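PDB 4Z0C: toll-like receptor 13 from Mus musculus, which recognises and binds bacterial 23S ribosomal RNA and signals through MYD88 and TRAF6 to activate NF-kappa-B and the inflammatory response. Local coordinates for residues G213-K223 and T236-H247; L639-L647 and D668-S676. One frame throughout, in Å; residues are numbered along the deposited sequence.

Interaction 1: G213-K223 and T236-H247; sequences GNKVIQNVYLK and TVIKLENLSAKH
Ile-217 bonds to the backbone of 236-247 through both of its own backbone polar atoms. Its N donates to Val-237 O at 2.9 Å, nearly straight at 170°, and its O accepts Lys-239 N at 3.0 Å; the pair forms a single beta bridge, Ile-217 facing Ile-238. One residue on, Asn-242 ND2 reaches Gln-218 O at 2.8 Å, approaching well to one side of the carbonyl direction (C=O...N angle 116°). Beside these bonds the extended chain of Lys-239 lies across Gln-218, CD against CG at 3.7 Å.

Apolar packing follows. With CG1 of Val-220 anti to its backbone N (chi1 -177°), that methyl meets Leu-243 CD1 at 3.7 Å while CG2 turns to Ile-238 CD1. Leu-222 CD1 also touches Leu-243 CD1. At the far end Lys-223 CB sits over one face of the His-247 imidazole, 3.5 Å from the ring centroid, a CH-pi contact.

These are successive turns, LRR 8 and LRR 9, of the leucine-rich-repeat solenoid, joined here by the stretches that follow strands 206-208 and 230-232. Strand 220-221 pairs in parallel with strand 194-195 of the preceding turn, and Leu-243 packs on Leu-274 of helix 268-275.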
loop_
_atom_site.group_PDB
_atom_site.type_symbol
_atom_site.label_atom_id
_atom_site.label_comp_id
_atom_site.label_asym_id
_atom_site.label_seq_id
_atom_site.Cartn_x
_atom_site.Cartn_y
_atom_site.Cartn_z
ATOM N N GLY A 213 -31.752 30.405 -2.434
ATOM C CA GLY A 213 -31.238 31.764 -2.426
ATOM C C GLY A 213 -31.345 32.553 -1.137
ATOM O O GLY A 213 -31.724 32.023 -0.089
ATOM N N ASN A 214 -31.006 33.837 -1.227
ATOM C CA ASN A 214 -30.941 34.702 -0.054
ATOM C C ASN A 214 -32.287 35.300 0.363
ATOM O O ASN A 214 -32.648 35.275 1.537
ATOM C CB ASN A 214 -29.940 35.833 -0.311
ATOM C CG ASN A 214 -28.509 35.333 -0.437
ATOM O OD1 ASN A 214 -27.904 35.428 -1.507
ATOM N ND2 ASN A 214 -27.961 34.802 0.651
ATOM N N LYS A 215 -33.030 35.812 -0.613
ATOM C CA LYS A 215 -34.320 36.456 -0.357
ATOM C C LYS A 215 -35.371 35.536 0.263
ATOM O O LYS A 215 -35.623 34.431 -0.232
ATOM C CB LYS A 215 -34.877 37.106 -1.627
ATOM C CG LYS A 215 -34.236 38.455 -1.943
ATOM C CD LYS A 215 -35.275 39.576 -2.046
ATOM C CE LYS A 215 -35.754 40.040 -0.667
ATOM N NZ LYS A 215 -36.695 41.206 -0.727
ATOM N N VAL A 216 -35.954 35.996 1.370
ATOM C CA VAL A 216 -36.962 35.231 2.101
ATOM C C VAL A 216 -38.289 35.125 1.330
ATOM O O VAL A 216 -38.803 36.112 0.806
ATOM C CB VAL A 216 -37.195 35.804 3.518
ATOM C CG1 VAL A 216 -37.512 37.284 3.446
ATOM C CG2 VAL A 216 -38.293 35.030 4.241
ATOM N N ILE A 217 -38.819 33.906 1.258
ATOM C CA ILE A 217 -40.056 33.626 0.544
ATOM C C ILE A 217 -41.246 33.716 1.481
ATOM O O ILE A 217 -41.319 32.984 2.471
ATOM C CB ILE A 217 -40.038 32.210 -0.073
ATOM C CG1 ILE A 217 -38.969 32.111 -1.164
ATOM C CG2 ILE A 217 -41.396 31.880 -0.646
ATOM C CD1 ILE A 217 -38.800 30.705 -1.755
ATOM N N GLN A 218 -42.174 34.614 1.152
ATOM C CA GLN A 218 -43.383 34.863 1.943
ATOM C C GLN A 218 -44.637 34.455 1.186
ATOM O O GLN A 218 -45.650 34.067 1.771
ATOM C CB GLN A 218 -43.488 36.350 2.260
ATOM C CG GLN A 218 -42.732 36.796 3.473
ATOM C CD GLN A 218 -42.531 38.299 3.491
ATOM O OE1 GLN A 218 -41.695 38.832 2.756
ATOM N NE2 GLN A 218 -43.327 38.996 4.304
ATOM N N ASN A 219 -44.552 34.575 -0.131
ATOM C CA ASN A 219 -45.654 34.308 -1.037
ATOM C C ASN A 219 -45.812 32.807 -1.289
ATOM O O ASN A 219 -45.253 32.277 -2.245
ATOM C CB ASN A 219 -45.351 35.021 -2.352
ATOM C CG ASN A 219 -46.559 35.664 -2.969
ATOM O OD1 ASN A 219 -47.699 35.296 -2.678
ATOM N ND2 ASN A 219 -46.320 36.636 -3.838
ATOM N N VAL A 220 -46.577 32.117 -0.447
ATOM C CA VAL A 220 -46.669 30.663 -0.536
ATOM C C VAL A 220 -48.105 30.191 -0.688
ATOM O O VAL A 220 -48.973 30.570 0.093
ATOM C CB VAL A 220 -46.116 29.990 0.729
ATOM C CG1 VAL A 220 -46.155 28.478 0.569
ATOM C CG2 VAL A 220 -44.698 30.464 1.021
ATOM N N TYR A 221 -48.367 29.355 -1.684
ATOM C CA TYR A 221 -49.714 28.844 -1.871
ATOM C C TYR A 221 -49.695 27.442 -2.443
ATOM O O TYR A 221 -49.334 27.244 -3.608
ATOM C CB TYR A 221 -50.519 29.763 -2.797
ATOM C CG TYR A 221 -51.986 29.392 -2.896
ATOM C CD1 TYR A 221 -52.905 29.856 -1.954
ATOM C CD2 TYR A 221 -52.455 28.582 -3.931
ATOM C CE1 TYR A 221 -54.249 29.521 -2.036
ATOM C CE2 TYR A 221 -53.803 28.245 -4.024
ATOM C CZ TYR A 221 -54.695 28.721 -3.071
ATOM O OH TYR A 221 -56.030 28.390 -3.151
ATOM N N LEU A 222 -50.153 26.483 -1.641
ATOM C CA LEU A 222 -50.003 25.070 -1.984
ATOM C C LEU A 222 -51.319 24.269 -1.992
ATOM O O LEU A 222 -51.285 23.043 -2.119
ATOM C CB LEU A 222 -48.997 24.406 -1.029
ATOM C CG LEU A 222 -47.582 25.000 -0.889
ATOM C CD1 LEU A 222 -46.801 24.226 0.156
ATOM C CD2 LEU A 222 -46.823 25.033 -2.215
ATOM N N LYS A 223 -52.458 24.953 -1.826
ATOM C CA LYS A 223 -53.797 24.328 -1.867
ATOM C C LYS A 223 -53.974 23.431 -3.071
ATOM O O LYS A 223 -54.523 22.320 -3.001
ATOM C CB LYS A 223 -54.876 25.417 -1.921
ATOM C CG LYS A 223 -56.151 25.018 -2.676
ATOM C CD LYS A 223 -57.261 24.560 -1.749
ATOM C CE LYS A 223 -58.610 25.065 -2.235
ATOM N NZ LYS A 223 -59.441 25.630 -1.129
ATOM N N THR A 236 -33.805 26.507 2.319
ATOM C CA THR A 236 -34.653 27.538 1.729
ATOM C C THR A 236 -35.159 28.477 2.805
ATOM O O THR A 236 -35.770 28.036 3.782
ATOM C CB THR A 236 -35.858 26.930 1.028
ATOM O OG1 THR A 236 -35.407 26.080 -0.031
ATOM C CG2 THR A 236 -36.743 28.025 0.461
ATOM N N VAL A 237 -34.905 29.769 2.632
ATOM C CA VAL A 237 -35.339 30.732 3.627
ATOM C C VAL A 237 -36.809 31.069 3.398
ATOM O O VAL A 237 -37.151 31.836 2.502
ATOM C CB VAL A 237 -34.497 32.014 3.584
ATOM C CG1 VAL A 237 -34.484 32.671 4.971
ATOM C CG2 VAL A 237 -33.081 31.688 3.170
ATOM N N ILE A 238 -37.672 30.507 4.233
ATOM C CA ILE A 238 -39.104 30.661 4.055
ATOM C C ILE A 238 -39.781 31.115 5.348
ATOM O O ILE A 238 -39.537 30.561 6.418
ATOM C CB ILE A 238 -39.728 29.337 3.580
ATOM C CG1 ILE A 238 -41.231 29.481 3.396
ATOM C CG2 ILE A 238 -39.423 28.205 4.559
ATOM C CD1 ILE A 238 -41.850 28.261 2.789
ATOM N N LYS A 239 -40.598 32.155 5.258
ATOM C CA LYS A 239 -41.363 32.603 6.415
ATOM C C LYS A 239 -42.411 31.538 6.742
ATOM O O LYS A 239 -43.472 31.499 6.123
ATOM C CB LYS A 239 -42.026 33.956 6.121
ATOM C CG LYS A 239 -42.863 34.516 7.263
ATOM C CD LYS A 239 -43.312 35.949 6.988
ATOM C CE LYS A 239 -44.448 36.371 7.920
ATOM N NZ LYS A 239 -44.959 37.732 7.595
ATOM N N LEU A 240 -42.116 30.682 7.715
ATOM C CA LEU A 240 -42.956 29.513 7.988
ATOM C C LEU A 240 -44.400 29.805 8.430
ATOM O O LEU A 240 -45.262 28.927 8.328
ATOM C CB LEU A 240 -42.275 28.574 8.991
ATOM C CG LEU A 240 -41.265 27.607 8.352
ATOM C CD1 LEU A 240 -39.822 28.063 8.564
ATOM C CD2 LEU A 240 -41.467 26.183 8.833
ATOM N N GLU A 241 -44.672 31.021 8.908
ATOM C CA GLU A 241 -46.041 31.420 9.251
ATOM C C GLU A 241 -46.966 31.395 8.028
ATOM O O GLU A 241 -48.163 31.117 8.147
ATOM C CB GLU A 241 -46.062 32.813 9.874
ATOM C CG GLU A 241 -45.463 32.885 11.267
ATOM C CD GLU A 241 -43.964 33.112 11.246
ATOM O OE1 GLU A 241 -43.428 33.387 10.153
ATOM O OE2 GLU A 241 -43.323 33.025 12.320
ATOM N N ASN A 242 -46.403 31.675 6.854
ATOM C CA ASN A 242 -47.173 31.731 5.616
ATOM C C ASN A 242 -47.368 30.371 4.979
ATOM O O ASN A 242 -47.905 30.247 3.881
ATOM C CB ASN A 242 -46.521 32.697 4.637
ATOM C CG ASN A 242 -46.554 34.122 5.135
ATOM O OD1 ASN A 242 -47.068 34.391 6.218
ATOM N ND2 ASN A 242 -45.991 35.039 4.361
ATOM N N LEU A 243 -46.919 29.343 5.682
ATOM C CA LEU A 243 -47.221 27.978 5.306
ATOM C C LEU A 243 -48.531 27.700 6.015
ATOM O O LEU A 243 -48.791 28.231 7.088
ATOM C CB LEU A 243 -46.124 27.041 5.807
ATOM C CG LEU A 243 -45.452 25.985 4.921
ATOM C CD1 LEU A 243 -45.457 26.324 3.437
ATOM C CD2 LEU A 243 -44.025 25.791 5.410
ATOM N N SER A 244 -49.376 26.896 5.410
ATOM C CA SER A 244 -50.667 26.610 6.006
ATOM C C SER A 244 -50.928 25.113 6.133
ATOM O O SER A 244 -50.945 24.399 5.141
ATOM C CB SER A 244 -51.773 27.289 5.189
ATOM O OG SER A 244 -52.986 26.563 5.282
ATOM N N ALA A 245 -51.167 24.650 7.352
ATOM C CA ALA A 245 -51.449 23.237 7.582
ATOM C C ALA A 245 -52.685 22.735 6.832
ATOM O O ALA A 245 -52.788 21.553 6.516
ATOM C CB ALA A 245 -51.596 22.975 9.078
ATOM N N LYS A 246 -53.629 23.625 6.552
ATOM C CA LYS A 246 -54.827 23.231 5.816
ATOM C C LYS A 246 -54.499 22.763 4.415
ATOM O O LYS A 246 -55.176 21.894 3.864
ATOM C CB LYS A 246 -55.858 24.364 5.770
ATOM C CG LYS A 246 -57.000 24.171 6.757
ATOM C CD LYS A 246 -58.299 23.714 6.061
ATOM C CE LYS A 246 -58.110 22.523 5.085
ATOM N NZ LYS A 246 -57.829 21.215 5.758
ATOM N N HIS A 247 -53.462 23.347 3.831
ATOM C CA HIS A 247 -53.059 22.968 2.488
ATOM C C HIS A 247 -52.088 21.786 2.454
ATOM O O HIS A 247 -51.626 21.404 1.382
ATOM C CB HIS A 247 -52.471 24.179 1.765
ATOM C CG HIS A 247 -53.450 25.296 1.585
ATOM N ND1 HIS A 247 -53.084 26.624 1.609
ATOM C CD2 HIS A 247 -54.790 25.279 1.369
ATOM C CE1 HIS A 247 -54.156 27.377 1.423
ATOM N NE2 HIS A 247 -55.201 26.584 1.267
#

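Interaction 2: L639-L647 and D668-S676; sequences LKVINQSHL and DNLWFKNWS
Phe-672 and Trp-671 both carry CG anti to the backbone N, which directs their rings from the helix toward 639-647, where Ile-642 and Gln-644 meet them. In Ile-642 the CG1 branch takes the anti place, leaving CG2 between the backbone N and the carbonyl carbon; this methyl stands over the centre of the Phe-672 ring, 3.4 Å from the centroid and 15° off the normal. CD1 of the same isoleucine lies against Phe-672 CD1. The first torsion of Gln-644 puts CG over a face of Trp-671, 3.3 Å from the centroid of the five-membered ring. A bend at the second torsion then lays the amide roughly along the indole, the two planes 27° apart. The opposite face of that indole meets Trp-675 CB, from the next turn of the helix.

The helix belongs to the LRRCT, the C-terminal cap of the leucine-rich-repeat ectodomain, and 639-647 to LRR 25: the contact joins the last part of the solenoid to its cap. Phe-656 of the outermost strand, 655-657, touches Ile-642 and Phe-672, both buried, and also the more exposed Leu-647.

Polar bonding is concentrated at the start of the helix. Asn-669 sits at the N-cap position, but its side chain makes no capping bond; the amide turns instead to the repeat. ND2 donates to Lys-640 O at 3.1 Å, almost perfectly straight (176°) and in both the amide and carbonyl planes, and also bonds to Gln-664 O, while OD1 accepts Ile-642 N at 2.9 Å. Two residues apart, these backbone partners fix how the amide is rotated. Beside it, Val-641 CG2 packs on Asp-668 CB. At the other end Leu-647 CD1 reaches the edge of the Trp-671 ring, near its plane, and approaches Trp-675 CZ3 at 3.6 Å.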
loop_
_atom_site.group_PDB
_atom_site.type_symbol
_atom_site.label_atom_id
_atom_site.label_comp_id
_atom_site.label_asym_id
_atom_site.label_seq_id
_atom_site.Cartn_x
_atom_site.Cartn_y
_atom_site.Cartn_z
ATOM N N LEU A 639 1.980 -9.284 -28.107
ATOM C CA LEU A 639 1.825 -10.378 -29.063
ATOM C C LEU A 639 2.001 -9.852 -30.479
ATOM O O LEU A 639 1.412 -8.831 -30.835
ATOM C CB LEU A 639 0.458 -11.026 -28.901
ATOM C CG LEU A 639 0.276 -12.274 -28.033
ATOM C CD1 LEU A 639 1.424 -12.544 -27.102
ATOM C CD2 LEU A 639 -1.009 -12.151 -27.248
ATOM N N LYS A 640 2.826 -10.539 -31.274
ATOM C CA LYS A 640 3.121 -10.139 -32.654
ATOM C C LYS A 640 2.366 -10.991 -33.682
ATOM O O LYS A 640 2.081 -10.549 -34.802
ATOM C CB LYS A 640 4.622 -10.237 -32.942
ATOM C CG LYS A 640 5.485 -9.166 -32.284
ATOM C CD LYS A 640 6.463 -9.789 -31.278
ATOM C CE LYS A 640 7.431 -10.743 -31.992
ATOM N NZ LYS A 640 8.325 -11.531 -31.075
ATOM N N VAL A 641 2.058 -12.221 -33.294
ATOM C CA VAL A 641 1.458 -13.178 -34.198
ATOM C C VAL A 641 0.409 -13.995 -33.478
ATOM O O VAL A 641 0.645 -14.473 -32.368
ATOM C CB VAL A 641 2.548 -14.162 -34.766
ATOM C CG1 VAL A 641 1.907 -15.368 -35.460
ATOM C CG2 VAL A 641 3.501 -13.429 -35.709
ATOM N N ILE A 642 -0.754 -14.155 -34.105
ATOM C CA ILE A 642 -1.704 -15.153 -33.642
ATOM C C ILE A 642 -2.234 -16.007 -34.820
ATOM O O ILE A 642 -2.378 -15.509 -35.934
ATOM C CB ILE A 642 -2.803 -14.481 -32.792
ATOM C CG1 ILE A 642 -3.704 -15.509 -32.110
ATOM C CG2 ILE A 642 -3.555 -13.460 -33.599
ATOM C CD1 ILE A 642 -4.981 -15.727 -32.776
ATOM N N ASN A 643 -2.483 -17.293 -34.564
ATOM C CA ASN A 643 -2.872 -18.238 -35.595
ATOM C C ASN A 643 -3.680 -19.386 -35.017
ATOM O O ASN A 643 -3.924 -19.421 -33.813
ATOM C CB ASN A 643 -1.637 -18.783 -36.354
ATOM C CG ASN A 643 -0.627 -19.494 -35.438
ATOM O OD1 ASN A 643 -0.981 -20.373 -34.654
ATOM N ND2 ASN A 643 0.637 -19.093 -35.533
ATOM N N GLN A 644 -4.036 -20.334 -35.888
ATOM C CA GLN A 644 -4.894 -21.474 -35.574
ATOM C C GLN A 644 -4.409 -22.297 -34.403
ATOM O O GLN A 644 -5.218 -22.869 -33.670
ATOM C CB GLN A 644 -4.987 -22.423 -36.782
ATOM C CG GLN A 644 -5.127 -21.762 -38.123
ATOM C CD GLN A 644 -3.866 -21.798 -38.959
ATOM O OE1 GLN A 644 -2.952 -20.999 -38.770
ATOM N NE2 GLN A 644 -3.816 -22.731 -39.903
ATOM N N SER A 645 -3.088 -22.392 -34.258
ATOM C CA SER A 645 -2.491 -23.112 -33.138
ATOM C C SER A 645 -2.931 -22.565 -31.782
ATOM O O SER A 645 -3.280 -23.325 -30.875
ATOM C CB SER A 645 -0.975 -23.042 -33.211
ATOM O OG SER A 645 -0.421 -24.223 -32.672
ATOM N N HIS A 646 -2.885 -21.248 -31.635
ATOM C CA HIS A 646 -3.183 -20.618 -30.344
ATOM C C HIS A 646 -4.613 -20.881 -29.952
ATOM O O HIS A 646 -4.922 -21.087 -28.776
ATOM C CB HIS A 646 -2.932 -19.122 -30.427
ATOM C CG HIS A 646 -1.530 -18.784 -30.817
ATOM N ND1 HIS A 646 -1.225 -17.807 -31.740
ATOM C CD2 HIS A 646 -0.345 -19.297 -30.399
ATOM C CE1 HIS A 646 0.089 -17.735 -31.877
ATOM N NE2 HIS A 646 0.645 -18.628 -31.077
ATOM N N LEU A 647 -5.459 -20.917 -30.982
ATOM C CA LEU A 647 -6.907 -21.000 -30.861
ATOM C C LEU A 647 -7.432 -22.428 -31.026
ATOM O O LEU A 647 -8.649 -22.647 -31.064
ATOM C CB LEU A 647 -7.541 -20.101 -31.918
ATOM C CG LEU A 647 -7.375 -18.605 -31.678
ATOM C CD1 LEU A 647 -8.103 -17.808 -32.746
ATOM C CD2 LEU A 647 -7.861 -18.226 -30.272
ATOM N N ASP A 668 2.342 -14.174 -41.518
ATOM C CA ASP A 668 2.204 -14.970 -40.300
ATOM C C ASP A 668 0.812 -14.797 -39.702
ATOM O O ASP A 668 0.301 -15.690 -39.032
ATOM C CB ASP A 668 3.265 -14.589 -39.276
ATOM C CG ASP A 668 4.654 -15.023 -39.696
ATOM O OD1 ASP A 668 5.038 -14.732 -40.844
ATOM O OD2 ASP A 668 5.357 -15.661 -38.886
ATOM N N ASN A 669 0.199 -13.648 -39.968
ATOM C CA ASN A 669 -1.126 -13.339 -39.447
ATOM C C ASN A 669 -2.234 -13.466 -40.467
ATOM O O ASN A 669 -3.372 -13.049 -40.199
ATOM C CB ASN A 669 -1.141 -11.926 -38.847
ATOM C CG ASN A 669 -0.436 -11.866 -37.526
ATOM O OD1 ASN A 669 -0.611 -12.750 -36.693
ATOM N ND2 ASN A 669 0.403 -10.850 -37.338
ATOM N N LEU A 670 -1.906 -14.028 -41.633
ATOM C CA LEU A 670 -2.874 -14.131 -42.723
ATOM C C LEU A 670 -4.090 -14.956 -42.320
ATOM O O LEU A 670 -5.203 -14.526 -42.536
ATOM C CB LEU A 670 -2.243 -14.679 -44.009
ATOM C CG LEU A 670 -3.242 -14.821 -45.166
ATOM C CD1 LEU A 670 -3.827 -13.459 -45.493
ATOM C CD2 LEU A 670 -2.603 -15.437 -46.401
ATOM N N TRP A 671 -3.889 -16.122 -41.707
ATOM C CA TRP A 671 -5.053 -16.883 -41.254
ATOM C C TRP A 671 -5.925 -16.084 -40.263
ATOM O O TRP A 671 -7.159 -16.052 -40.389
ATOM C CB TRP A 671 -4.666 -18.229 -40.620
ATOM C CG TRP A 671 -5.909 -18.891 -40.059
ATOM C CD1 TRP A 671 -6.821 -19.650 -40.749
ATOM C CD2 TRP A 671 -6.408 -18.795 -38.712
ATOM N NE1 TRP A 671 -7.842 -20.047 -39.912
ATOM C CE2 TRP A 671 -7.612 -19.535 -38.658
ATOM C CE3 TRP A 671 -5.948 -18.169 -37.549
ATOM C CZ2 TRP A 671 -8.359 -19.664 -37.479
ATOM C CZ3 TRP A 671 -6.696 -18.300 -36.378
ATOM C CH2 TRP A 671 -7.880 -19.045 -36.352
ATOM N N PHE A 672 -5.280 -15.428 -39.297
ATOM C CA PHE A 672 -6.003 -14.689 -38.266
ATOM C C PHE A 672 -6.841 -13.547 -38.852
ATOM O O PHE A 672 -8.015 -13.426 -38.541
ATOM C CB PHE A 672 -5.054 -14.154 -37.173
ATOM C CG PHE A 672 -5.753 -13.308 -36.124
ATOM C CD1 PHE A 672 -6.545 -13.906 -35.150
ATOM C CD2 PHE A 672 -5.651 -11.918 -36.144
ATOM C CE1 PHE A 672 -7.186 -13.139 -34.189
ATOM C CE2 PHE A 672 -6.297 -11.144 -35.199
ATOM C CZ PHE A 672 -7.066 -11.756 -34.220
ATOM N N LYS A 673 -6.232 -12.741 -39.719
ATOM C CA LYS A 673 -6.892 -11.603 -40.344
ATOM C C LYS A 673 -8.179 -11.989 -41.079
ATOM O O LYS A 673 -9.204 -11.317 -40.942
ATOM C CB LYS A 673 -5.923 -10.901 -41.296
ATOM C CG LYS A 673 -6.582 -10.032 -42.351
ATOM C CD LYS A 673 -5.597 -9.758 -43.484
ATOM C CE LYS A 673 -6.251 -9.055 -44.670
ATOM N NZ LYS A 673 -7.077 -9.986 -45.499
ATOM N N ASN A 674 -8.122 -13.067 -41.856
ATOM C CA ASN A 674 -9.308 -13.543 -42.571
ATOM C C ASN A 674 -10.369 -14.158 -41.664
ATOM O O ASN A 674 -11.562 -13.894 -41.828
ATOM C CB ASN A 674 -8.909 -14.527 -43.675
ATOM C CG ASN A 674 -8.252 -13.834 -44.844
ATOM O OD1 ASN A 674 -8.649 -12.734 -45.223
ATOM N ND2 ASN A 674 -7.196 -14.436 -45.373
ATOM N N TRP A 675 -9.924 -14.965 -40.700
ATOM C CA TRP A 675 -10.827 -15.653 -39.786
ATOM C C TRP A 675 -11.494 -14.656 -38.832
ATOM O O TRP A 675 -12.690 -14.767 -38.543
ATOM C CB TRP A 675 -10.090 -16.736 -38.989
ATOM C CG TRP A 675 -10.918 -17.305 -37.866
ATOM C CD1 TRP A 675 -11.823 -18.322 -37.952
ATOM C CD2 TRP A 675 -10.936 -16.869 -36.495
ATOM N NE1 TRP A 675 -12.398 -18.553 -36.720
ATOM C CE2 TRP A 675 -11.864 -17.680 -35.809
ATOM C CE3 TRP A 675 -10.251 -15.881 -35.783
ATOM C CZ2 TRP A 675 -12.134 -17.527 -34.448
ATOM C CZ3 TRP A 675 -10.519 -15.731 -34.420
ATOM C CH2 TRP A 675 -11.448 -16.551 -33.771
ATOM N N SER A 676 -10.722 -13.683 -38.354
ATOM C CA SER A 676 -11.235 -12.721 -37.371
ATOM C C SER A 676 -12.315 -11.837 -37.970
ATOM O O SER A 676 -13.250 -11.459 -37.275
ATOM C CB SER A 676 -10.128 -11.843 -36.811
ATOM O OG SER A 676 -9.659 -10.959 -37.806
#

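How the interactions relate
The two contacts lie on opposite sides of the chain's centre, their own centres about 72 Å apart, and share no elements. Interaction 1 joins one inner repeat to the next; interaction 2 joins a late repeat to the terminal cap. Both are partly buried: Ile-217, Leu-222, Ile-238 and Leu-243 are the buried residues of the first, Ile-642, Phe-672 and the polar Asn-669 those of the second. Main-chain pairing dominates the polar bonding of 213-223 with 236-247, supplemented by one asparagine, whereas both hydrogen bonds between 639-647 and 668-676 use one side-chain amide. Aromatic faces carry more of interaction 2, where a helix of the cap packs on the repeat. Interaction 1 buries more surface, 738 against 502 Å².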